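Local structure of heavy metal cation tricomponent efflux pump ZneA(CzcA-like) (Cupriavidus metallidurans, 4K0J) at residues P585-G595 / P606-H616; M573-F584 / A633-T644. The protein probably exports zinc ions in exchange for protons, acting as the inner-membrane pump of a tripartite heavy-metal efflux system of the RND superfamily. One frame throughout, in Å; residues are numbered along the deposited sequence.

Interaction 1. Residues P585-G595 / P606-H616; sequences PEVEHVVTQVG and PSHIETAVTLH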
loop_
_atom_site.group_PDB
_atom_site.type_symbol
_atom_site.label_atom_id
_atom_site.label_comp_id
_atom_site.label_asym_id
_atom_site.label_seq_id
_atom_site.Cartn_x
_atom_site.Cartn_y
_atom_site.Cartn_z
ATOM N N PRO C 585 26.727 32.164 -31.993
ATOM C CA PRO C 585 25.532 33.003 -32.091
ATOM C C PRO C 585 24.277 32.279 -31.628
ATOM O O PRO C 585 23.233 32.915 -31.472
ATOM C CB PRO C 585 25.427 33.290 -33.595
ATOM C CG PRO C 585 26.752 32.906 -34.173
ATOM C CD PRO C 585 27.249 31.797 -33.317
ATOM N N GLU C 586 24.375 30.971 -31.407
ATOM C CA GLU C 586 23.188 30.162 -31.137
ATOM C C GLU C 586 22.998 29.783 -29.671
ATOM O O GLU C 586 22.062 29.059 -29.341
ATOM C CB GLU C 586 23.196 28.890 -31.989
ATOM C CG GLU C 586 23.617 29.093 -33.433
ATOM C CD GLU C 586 25.110 28.919 -33.629
ATOM O OE1 GLU C 586 25.852 28.995 -32.630
ATOM O OE2 GLU C 586 25.544 28.695 -34.780
ATOM N N VAL C 587 23.874 30.266 -28.794
ATOM C CA VAL C 587 23.777 29.936 -27.373
ATOM C C VAL C 587 23.168 31.052 -26.527
ATOM O O VAL C 587 23.792 32.085 -26.293
ATOM C CB VAL C 587 25.133 29.520 -26.792
ATOM C CG1 VAL C 587 25.403 28.067 -27.109
ATOM C CG2 VAL C 587 26.241 30.407 -27.340
ATOM N N GLU C 588 21.942 30.822 -26.066
ATOM C CA GLU C 588 21.207 31.794 -25.266
ATOM C C GLU C 588 21.886 32.029 -23.915
ATOM O O GLU C 588 22.265 33.155 -23.586
ATOM C CB GLU C 588 19.766 31.314 -25.064
ATOM C CG GLU C 588 18.817 32.354 -24.499
ATOM C CD GLU C 588 17.370 31.898 -24.548
ATOM O OE1 GLU C 588 17.086 30.896 -25.238
ATOM O OE2 GLU C 588 16.520 32.541 -23.896
ATOM N N HIS C 589 22.034 30.961 -23.139
ATOM C CA HIS C 589 22.731 31.020 -21.857
ATOM C C HIS C 589 23.624 29.797 -21.678
ATOM O O HIS C 589 23.364 28.736 -22.243
ATOM C CB HIS C 589 21.735 31.078 -20.696
ATOM C CG HIS C 589 20.909 32.325 -20.660
ATOM N ND1 HIS C 589 21.346 33.493 -20.074
ATOM C CD2 HIS C 589 19.663 32.580 -21.123
ATOM C CE1 HIS C 589 20.410 34.417 -20.186
ATOM N NE2 HIS C 589 19.378 33.890 -20.819
ATOM N N VAL C 590 24.680 29.951 -20.890
ATOM C CA VAL C 590 25.546 28.830 -20.545
ATOM C C VAL C 590 25.776 28.816 -19.037
ATOM O O VAL C 590 26.213 29.812 -18.452
ATOM C CB VAL C 590 26.902 28.902 -21.266
ATOM C CG1 VAL C 590 27.717 27.657 -20.974
ATOM C CG2 VAL C 590 26.698 29.067 -22.759
ATOM N N VAL C 591 25.470 27.680 -18.420
ATOM C CA VAL C 591 25.546 27.529 -16.974
ATOM C C VAL C 591 26.498 26.401 -16.604
ATOM O O VAL C 591 26.389 25.297 -17.126
ATOM C CB VAL C 591 24.158 27.213 -16.377
ATOM C CG1 VAL C 591 24.294 26.664 -14.971
ATOM C CG2 VAL C 591 23.268 28.441 -16.394
ATOM N N THR C 592 27.430 26.676 -15.702
ATOM C CA THR C 592 28.320 25.637 -15.202
ATOM C C THR C 592 27.997 25.310 -13.753
ATOM O O THR C 592 27.714 26.205 -12.950
ATOM C CB THR C 592 29.812 26.049 -15.286
ATOM O OG1 THR C 592 30.079 27.113 -14.362
ATOM C CG2 THR C 592 30.180 26.492 -16.697
ATOM N N GLN C 593 28.037 24.022 -13.429
ATOM C CA GLN C 593 27.926 23.580 -12.049
ATOM C C GLN C 593 29.196 22.847 -11.649
ATOM O O GLN C 593 29.240 21.615 -11.657
ATOM C CB GLN C 593 26.740 22.643 -11.883
ATOM C CG GLN C 593 25.452 23.169 -12.454
ATOM C CD GLN C 593 24.356 22.138 -12.396
ATOM O OE1 GLN C 593 23.286 22.318 -12.978
ATOM N NE2 GLN C 593 24.617 21.040 -11.695
ATOM N N VAL C 594 30.240 23.593 -11.307
ATOM C CA VAL C 594 31.473 22.940 -10.893
ATOM C C VAL C 594 31.363 22.553 -9.428
ATOM O O VAL C 594 30.922 23.349 -8.605
ATOM C CB VAL C 594 32.744 23.804 -11.180
ATOM C CG1 VAL C 594 32.384 25.270 -11.360
ATOM C CG2 VAL C 594 33.785 23.633 -10.081
ATOM N N GLY C 595 31.726 21.318 -9.109
ATOM C CA GLY C 595 31.721 20.880 -7.730
ATOM C C GLY C 595 30.379 20.371 -7.245
ATOM O O GLY C 595 29.567 19.875 -8.031
ATOM N N PRO C 606 35.622 19.491 -7.414
ATOM C CA PRO C 606 35.771 20.645 -8.310
ATOM C C PRO C 606 36.293 20.255 -9.690
ATOM O O PRO C 606 36.130 21.005 -10.656
ATOM C CB PRO C 606 36.797 21.516 -7.587
ATOM C CG PRO C 606 36.621 21.179 -6.156
ATOM C CD PRO C 606 36.295 19.716 -6.120
ATOM N N SER C 607 36.914 19.084 -9.780
ATOM C CA SER C 607 37.411 18.593 -11.056
ATOM C C SER C 607 36.259 18.106 -11.920
ATOM O O SER C 607 36.437 17.814 -13.099
ATOM C CB SER C 607 38.439 17.480 -10.849
ATOM O OG SER C 607 37.938 16.474 -9.985
ATOM N N HIS C 608 35.074 18.022 -11.328
ATOM C CA HIS C 608 33.885 17.635 -12.072
ATOM C C HIS C 608 32.981 18.824 -12.333
ATOM O O HIS C 608 32.704 19.610 -11.439
ATOM C CB HIS C 608 33.099 16.559 -11.332
ATOM C CG HIS C 608 31.843 16.156 -12.036
ATOM N ND1 HIS C 608 30.647 16.815 -11.860
ATOM C CD2 HIS C 608 31.601 15.170 -12.932
ATOM C CE1 HIS C 608 29.719 16.247 -12.610
ATOM N NE2 HIS C 608 30.271 15.245 -13.268
ATOM N N ILE C 609 32.525 18.956 -13.570
ATOM C CA ILE C 609 31.552 19.977 -13.892
ATOM C C ILE C 609 30.424 19.341 -14.668
ATOM O O ILE C 609 30.631 18.416 -15.453
ATOM C CB ILE C 609 32.134 21.117 -14.768
ATOM C CG1 ILE C 609 33.552 21.492 -14.345
ATOM C CG2 ILE C 609 31.239 22.345 -14.714
ATOM C CD1 ILE C 609 34.098 22.668 -15.121
ATOM N N GLU C 610 29.222 19.839 -14.424
ATOM C CA GLU C 610 28.099 19.591 -15.294
ATOM C C GLU C 610 27.695 20.940 -15.834
ATOM O O GLU C 610 27.504 21.886 -15.073
ATOM C CB GLU C 610 26.948 18.963 -14.523
ATOM C CG GLU C 610 27.108 17.479 -14.275
ATOM C CD GLU C 610 25.944 16.903 -13.507
ATOM O OE1 GLU C 610 25.535 15.763 -13.812
ATOM O OE2 GLU C 610 25.435 17.598 -12.600
ATOM N N THR C 611 27.586 21.031 -17.154
ATOM C CA THR C 611 27.273 22.299 -17.798
ATOM C C THR C 611 25.926 22.245 -18.514
ATOM O O THR C 611 25.600 21.253 -19.157
ATOM C CB THR C 611 28.380 22.686 -18.802
ATOM O OG1 THR C 611 29.660 22.585 -18.163
ATOM C CG2 THR C 611 28.178 24.105 -19.326
ATOM N N ALA C 612 25.137 23.305 -18.390
ATOM C CA ALA C 612 23.901 23.409 -19.153
ATOM C C ALA C 612 24.050 24.446 -20.266
ATOM O O ALA C 612 24.404 25.600 -20.017
ATOM C CB ALA C 612 22.736 23.752 -18.244
ATOM N N VAL C 613 23.784 24.020 -21.497
ATOM C CA VAL C 613 23.906 24.888 -22.664
ATOM C C VAL C 613 22.562 25.122 -23.334
ATOM O O VAL C 613 22.033 24.241 -24.011
ATOM C CB VAL C 613 24.854 24.290 -23.702
ATOM C CG1 VAL C 613 24.979 25.225 -24.890
ATOM C CG2 VAL C 613 26.212 24.035 -23.078
ATOM N N THR C 614 22.017 26.317 -23.140
ATOM C CA THR C 614 20.722 26.670 -23.708
ATOM C C THR C 614 20.920 27.317 -25.071
ATOM O O THR C 614 21.896 28.033 -25.289
ATOM C CB THR C 614 19.949 27.640 -22.791
ATOM O OG1 THR C 614 20.531 28.946 -22.872
ATOM C CG2 THR C 614 19.989 27.160 -21.347
ATOM N N LEU C 615 19.989 27.068 -25.984
ATOM C CA LEU C 615 20.121 27.558 -27.350
ATOM C C LEU C 615 19.085 28.618 -27.701
ATOM O O LEU C 615 18.163 28.890 -26.930
ATOM C CB LEU C 615 20.011 26.398 -28.342
ATOM C CG LEU C 615 20.879 25.171 -28.068
ATOM C CD1 LEU C 615 20.677 24.117 -29.153
ATOM C CD2 LEU C 615 22.342 25.568 -27.951
ATOM N N HIS C 616 19.253 29.216 -28.874
ATOM C CA HIS C 616 18.240 30.086 -29.450
ATOM C C HIS C 616 17.246 29.226 -30.220
ATOM O O HIS C 616 17.565 28.091 -30.580
ATOM C CB HIS C 616 18.885 31.103 -30.392
ATOM C CG HIS C 616 19.558 32.236 -29.685
ATOM N ND1 HIS C 616 18.856 33.221 -29.025
ATOM C CD2 HIS C 616 20.869 32.543 -29.537
ATOM C CE1 HIS C 616 19.705 34.085 -28.499
ATOM N NE2 HIS C 616 20.933 33.697 -28.795
#

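Interaction 2. Residues M573-F584 / A633-T644; sequences MADNLRAATMEF and AMATRFRDLPGT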
loop_
_atom_site.group_PDB
_atom_site.type_symbol
_atom_site.label_atom_id
_atom_site.label_comp_id
_atom_site.label_asym_id
_atom_site.label_seq_id
_atom_site.Cartn_x
_atom_site.Cartn_y
_atom_site.Cartn_z
ATOM N N MET C 573 38.763 27.531 -14.778
ATOM C CA MET C 573 38.663 26.665 -15.938
ATOM C C MET C 573 37.246 26.676 -16.485
ATOM O O MET C 573 37.034 26.719 -17.697
ATOM C CB MET C 573 39.113 25.249 -15.584
ATOM C CG MET C 573 40.596 25.169 -15.252
ATOM S SD MET C 573 41.243 23.500 -15.000
ATOM C CE MET C 573 41.540 22.974 -16.682
ATOM N N ALA C 574 36.278 26.661 -15.576
ATOM C CA ALA C 574 34.873 26.703 -15.955
ATOM C C ALA C 574 34.531 28.047 -16.589
ATOM O O ALA C 574 33.838 28.094 -17.606
ATOM C CB ALA C 574 33.997 26.437 -14.756
ATOM N N ASP C 575 35.021 29.129 -15.983
ATOM C CA ASP C 575 34.903 30.472 -16.548
ATOM C C ASP C 575 35.329 30.490 -18.010
ATOM O O ASP C 575 34.612 30.993 -18.881
ATOM C CB ASP C 575 35.772 31.457 -15.767
ATOM C CG ASP C 575 35.172 31.838 -14.429
ATOM O OD1 ASP C 575 33.925 31.828 -14.315
ATOM O OD2 ASP C 575 35.948 32.151 -13.495
ATOM N N ASN C 576 36.504 29.932 -18.270
ATOM C CA ASN C 576 37.013 29.873 -19.630
ATOM C C ASN C 576 36.141 29.020 -20.543
ATOM O O ASN C 576 35.872 29.401 -21.689
ATOM C CB ASN C 576 38.451 29.362 -19.637
ATOM C CG ASN C 576 39.409 30.328 -18.987
ATOM O OD1 ASN C 576 39.003 31.223 -18.247
ATOM N ND2 ASN C 576 40.696 30.153 -19.262
ATOM N N LEU C 577 35.704 27.870 -20.030
ATOM C CA LEU C 577 34.891 26.937 -20.806
ATOM C C LEU C 577 33.648 27.641 -21.298
ATOM O O LEU C 577 33.283 27.574 -22.477
ATOM C CB LEU C 577 34.467 25.757 -19.939
ATOM C CG LEU C 577 33.434 24.829 -20.583
ATOM C CD1 LEU C 577 34.026 24.128 -21.779
ATOM C CD2 LEU C 577 32.912 23.816 -19.590
ATOM N N ARG C 578 33.016 28.331 -20.363
ATOM C CA ARG C 578 31.777 29.031 -20.600
ATOM C C ARG C 578 31.981 30.239 -21.510
ATOM O O ARG C 578 31.098 30.594 -22.285
ATOM C CB ARG C 578 31.211 29.456 -19.256
ATOM C CG ARG C 578 29.819 30.027 -19.296
ATOM C CD ARG C 578 29.344 30.297 -17.887
ATOM N NE ARG C 578 30.250 31.195 -17.172
ATOM C CZ ARG C 578 31.126 30.800 -16.252
ATOM N NH1 ARG C 578 31.212 29.516 -15.928
ATOM N NH2 ARG C 578 31.913 31.686 -15.655
ATOM N N ALA C 579 33.149 30.866 -21.427
ATOM C CA ALA C 579 33.455 31.991 -22.306
ATOM C C ALA C 579 33.728 31.531 -23.736
ATOM O O ALA C 579 33.575 32.305 -24.681
ATOM C CB ALA C 579 34.629 32.782 -21.772
ATOM N N ALA C 580 34.141 30.274 -23.892
ATOM C CA ALA C 580 34.354 29.694 -25.219
ATOM C C ALA C 580 33.058 29.136 -25.789
ATOM O O ALA C 580 32.895 29.046 -27.004
ATOM C CB ALA C 580 35.405 28.610 -25.166
ATOM N N THR C 581 32.140 28.753 -24.905
ATOM C CA THR C 581 30.835 28.263 -25.338
ATOM C C THR C 581 29.973 29.409 -25.863
ATOM O O THR C 581 29.194 29.229 -26.798
ATOM C CB THR C 581 30.109 27.502 -24.207
ATOM O OG1 THR C 581 30.938 26.425 -23.758
ATOM C CG2 THR C 581 28.795 26.921 -24.694
ATOM N N MET C 582 30.134 30.595 -25.279
ATOM C CA MET C 582 29.399 31.776 -25.733
ATOM C C MET C 582 29.918 32.325 -27.061
ATOM O O MET C 582 29.332 33.253 -27.626
ATOM C CB MET C 582 29.428 32.881 -24.678
ATOM C CG MET C 582 28.837 32.477 -23.347
ATOM S SD MET C 582 28.515 33.881 -22.267
ATOM C CE MET C 582 27.105 34.621 -23.083
ATOM N N GLU C 583 31.005 31.751 -27.567
ATOM C CA GLU C 583 31.581 32.202 -28.829
ATOM C C GLU C 583 30.767 31.717 -30.022
ATOM O O GLU C 583 31.292 31.562 -31.124
ATOM C CB GLU C 583 33.045 31.766 -28.956
ATOM C CG GLU C 583 33.983 32.498 -28.005
ATOM C CD GLU C 583 35.427 32.061 -28.146
ATOM O OE1 GLU C 583 35.688 31.114 -28.915
ATOM O OE2 GLU C 583 36.303 32.662 -27.487
ATOM N N PHE C 584 29.478 31.488 -29.795
ATOM C CA PHE C 584 28.573 31.059 -30.847
ATOM C C PHE C 584 27.318 31.918 -30.818
ATOM O O PHE C 584 26.891 32.363 -29.755
ATOM C CB PHE C 584 28.210 29.587 -30.672
ATOM C CG PHE C 584 29.371 28.653 -30.838
ATOM C CD1 PHE C 584 29.848 28.339 -32.097
ATOM C CD2 PHE C 584 29.984 28.079 -29.735
ATOM C CE1 PHE C 584 30.919 27.477 -32.254
ATOM C CE2 PHE C 584 31.053 27.216 -29.888
ATOM C CZ PHE C 584 31.519 26.914 -31.148
ATOM N N ALA C 633 31.176 21.536 -33.811
ATOM C CA ALA C 633 31.910 22.789 -33.723
ATOM C C ALA C 633 32.274 23.023 -32.265
ATOM O O ALA C 633 33.376 23.474 -31.949
ATOM C CB ALA C 633 31.083 23.938 -34.260
ATOM N N MET C 634 31.338 22.689 -31.381
ATOM C CA MET C 634 31.546 22.793 -29.943
ATOM C C MET C 634 32.621 21.831 -29.451
ATOM O O MET C 634 33.449 22.196 -28.626
ATOM C CB MET C 634 30.242 22.516 -29.193
ATOM C CG MET C 634 29.321 23.715 -29.044
ATOM S SD MET C 634 27.865 23.322 -28.050
ATOM C CE MET C 634 27.088 24.926 -27.941
ATOM N N ALA C 635 32.593 20.600 -29.955
ATOM C CA ALA C 635 33.542 19.570 -29.545
ATOM C C ALA C 635 34.939 19.940 -30.014
ATOM O O ALA C 635 35.911 19.843 -29.259
ATOM C CB ALA C 635 33.133 18.211 -30.100
ATOM N N THR C 636 35.034 20.372 -31.266
ATOM C CA THR C 636 36.305 20.820 -31.801
ATOM C C THR C 636 36.834 21.999 -30.996
ATOM O O THR C 636 38.012 22.031 -30.638
ATOM C CB THR C 636 36.197 21.204 -33.290
ATOM O OG1 THR C 636 34.889 21.722 -33.555
ATOM C CG2 THR C 636 36.441 19.988 -34.171
ATOM N N ARG C 637 35.962 22.961 -30.705
ATOM C CA ARG C 637 36.360 24.128 -29.922
ATOM C C ARG C 637 36.884 23.698 -28.569
ATOM O O ARG C 637 37.915 24.178 -28.112
ATOM C CB ARG C 637 35.190 25.091 -29.735
ATOM C CG ARG C 637 35.478 26.229 -28.773
ATOM C CD ARG C 637 36.460 27.236 -29.344
ATOM N NE ARG C 637 36.979 28.129 -28.311
ATOM C CZ ARG C 637 38.064 27.874 -27.583
ATOM N NH1 ARG C 637 38.749 26.755 -27.777
ATOM N NH2 ARG C 637 38.469 28.734 -26.658
ATOM N N PHE C 638 36.169 22.773 -27.940
ATOM C CA PHE C 638 36.509 22.302 -26.602
ATOM C C PHE C 638 37.813 21.508 -26.609
ATOM O O PHE C 638 38.484 21.398 -25.580
ATOM C CB PHE C 638 35.359 21.481 -25.999
ATOM C CG PHE C 638 34.130 22.294 -25.690
ATOM C CD1 PHE C 638 34.233 23.644 -25.395
ATOM C CD2 PHE C 638 32.868 21.713 -25.700
ATOM C CE1 PHE C 638 33.102 24.397 -25.120
ATOM C CE2 PHE C 638 31.735 22.462 -25.423
ATOM C CZ PHE C 638 31.853 23.801 -25.133
ATOM N N ARG C 639 38.179 20.970 -27.769
ATOM C CA ARG C 639 39.492 20.345 -27.921
ATOM C C ARG C 639 40.579 21.400 -28.146
ATOM O O ARG C 639 41.526 21.177 -28.898
ATOM C CB ARG C 639 39.488 19.315 -29.058
ATOM C CG ARG C 639 38.902 17.960 -28.673
ATOM C CD ARG C 639 38.860 17.004 -29.859
ATOM N NE ARG C 639 37.878 17.413 -30.859
ATOM C CZ ARG C 639 36.654 16.900 -30.966
ATOM N NH1 ARG C 639 36.252 15.944 -30.137
ATOM N NH2 ARG C 639 35.831 17.339 -31.908
ATOM N N ASP C 640 40.420 22.549 -27.493
ATOM C CA ASP C 640 41.383 23.643 -27.560
ATOM C C ASP C 640 41.368 24.438 -26.252
ATOM O O ASP C 640 42.055 25.450 -26.112
ATOM C CB ASP C 640 41.098 24.556 -28.754
ATOM C CG ASP C 640 41.464 23.914 -30.080
ATOM O OD1 ASP C 640 40.585 23.283 -30.704
ATOM O OD2 ASP C 640 42.636 24.032 -30.493
ATOM N N LEU C 641 40.563 23.971 -25.303
ATOM C CA LEU C 641 40.613 24.455 -23.932
ATOM C C LEU C 641 41.437 23.462 -23.117
ATOM O O LEU C 641 41.108 22.279 -23.063
ATOM C CB LEU C 641 39.201 24.561 -23.355
ATOM C CG LEU C 641 38.290 25.679 -23.869
ATOM C CD1 LEU C 641 36.845 25.322 -23.624
ATOM C CD2 LEU C 641 38.607 27.010 -23.204
ATOM N N PRO C 642 42.513 23.936 -22.481
ATOM C CA PRO C 642 43.457 23.046 -21.794
ATOM C C PRO C 642 42.867 22.377 -20.553
ATOM O O PRO C 642 42.347 23.060 -19.677
ATOM C CB PRO C 642 44.596 23.988 -21.398
ATOM C CG PRO C 642 43.957 25.327 -21.290
ATOM C CD PRO C 642 42.879 25.355 -22.339
ATOM N N GLY C 643 42.948 21.051 -20.496
ATOM C CA GLY C 643 42.514 20.292 -19.337
ATOM C C GLY C 643 41.034 19.972 -19.333
ATOM O O GLY C 643 40.556 19.211 -18.492
ATOM N N THR C 644 40.310 20.545 -20.289
ATOM C CA THR C 644 38.855 20.470 -20.309
ATOM C C THR C 644 38.331 19.320 -21.161
ATOM O O THR C 644 38.104 19.488 -22.356
ATOM C CB THR C 644 38.264 21.772 -20.864
ATOM O OG1 THR C 644 38.861 22.891 -20.200
ATOM C CG2 THR C 644 36.765 21.808 -20.662
#

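Interaction 1. Residues P585-G595 / P606-H616
An antiparallel beta hairpin with a long connecting loop pairs strands 589-595 and 608-615, which run at 169° to one another, with Val591 and Ala612 near its middle. These two form a hydrogen-bonded pair, with Val591 N to Ala612 O at 2.8 Å and Ala612 N to Val591 O at 2.7 Å. Gln593 and Glu610 form the next hydrogen-bonded pair toward the loop. There, the amide of Gln593 stands almost upright on the carboxylate of Glu610 (82° between planes), with Gln593 NE2 3.7 Å from Glu610 OE2. The carboxylate of Glu610 is hydrogen-bonded through OE1 to Gln558 on the adjoining strand, which also bonds His608.

Val591, Gln593, Glu610 and Ala612 share one face of the sheet; the opposite face carries Val590, Thr592, Val594, Ile609, Thr611 and Val613. Thr592 and Thr611 lie side by side and point the same way, their CG2 methyls 4.1 Å apart, while Val594 CB rests 4.0 Å from Ile609 CG1. Further along, Val587 CG1 meets Val613 CG1 at 3.6 Å, and Met634 of helix 627-638 covers both valines. Val590 is covered by Arg578 and Thr581 of helix 567-581.

The regular ladder breaks where the chain turns at Glu588. Thr614 N still donates to His589 O (2.9 Å), but His589 N is taken by a side chain: with chi1 at 74°, Thr614 OG1 lies between its own backbone N and carbonyl carbon and turns across to accept it. Beyond the break, His616 N bonds Glu586 O at 2.9 Å. His589 itself reaches out of the hairpin through ND1 to Asp274. Strands 589-595 and 608-615 are the second and third of a beta-alpha-beta-beta-alpha-beta unit, the ferredoxin-like fold from which the porter subdomains of RND pumps are built.

Interaction 2. Residues M573-F584 / A633-T644
Leu577 and Phe638 cross at about a right angle, the leucine laying its CD1 methyl over one face of the ring, 3.5 Å from Phe638 CE1. The same ring meets Thr581 quite differently: Thr581 OG1 lies in the ring plane at its edge, 3.1 Å from Phe638 CZ. This hydroxyl donates to Leu577 O one turn back (2.9 Å), from above that carbonyl's plane. The backbone N of Thr581 bonds the same oxygen, so the carbonyl accepts twice. Leu577 CD1 is wedged further by Leu641, whose CD1 is 3.6 Å from it, and by the CG2 methyl of Thr644, 3.8 Å from that Leu577 carbon.

Helices 567-581 and 627-638 are the two helices of a beta-alpha-beta-beta-alpha-beta unit, lying on one side of its antiparallel sheet; their segments here run at 141°. Underneath, Phe638 also packs on Leu557, Val646 and Phe648 of the strands, and Leu577 on Val559.

Toward the outer side the chemistry turns polar. Arg637 bends at chi2 (71°), which lays its guanidinium against Ala580 of the facing helix, whose CB is 3.4 Å from Arg637 NH2. From there Arg637 NE makes a weak salt-bridge bond to Glu583 OE1 at 3.3 Å; the carboxylate comes in at the edge of the guanidinium, the two planes turned only 28° apart. Past the end of helix 567-581, Phe584 presents an edge to Arg637 CB, and its CE2 touches Met634 CG at 4.0 Å while CE1 approaches the methyl of Ala633. At the other end, Met573, bent at chi3, brings CE to the carbonyl oxygen of Pro642 and to CA of Gly643, the two central residues of a type II turn from Leu641 to Thr644.

Overall arrangement
The two interactions belong to one beta-alpha-beta-beta-alpha-beta unit. Interaction 1 is the mostly buried pairing of its two middle strands; interaction 2, only partly buried, joins the two helices that follow the first and precede the last strand. Their centres lie about 10 Å apart, and they meet directly: the helices of interaction 2 cover the face of interaction 1 that carries Val590 and Thr592, where Arg578 packs on Thr592. Backbone hydrogen bonds dominate the strand pair, whose apolar side chains on that face meet the helices while Gln593 and Glu610 lie on the opposite face. The helix pair relies instead on apolar side chains packed next to the sheet, with a weak salt bridge toward the outside.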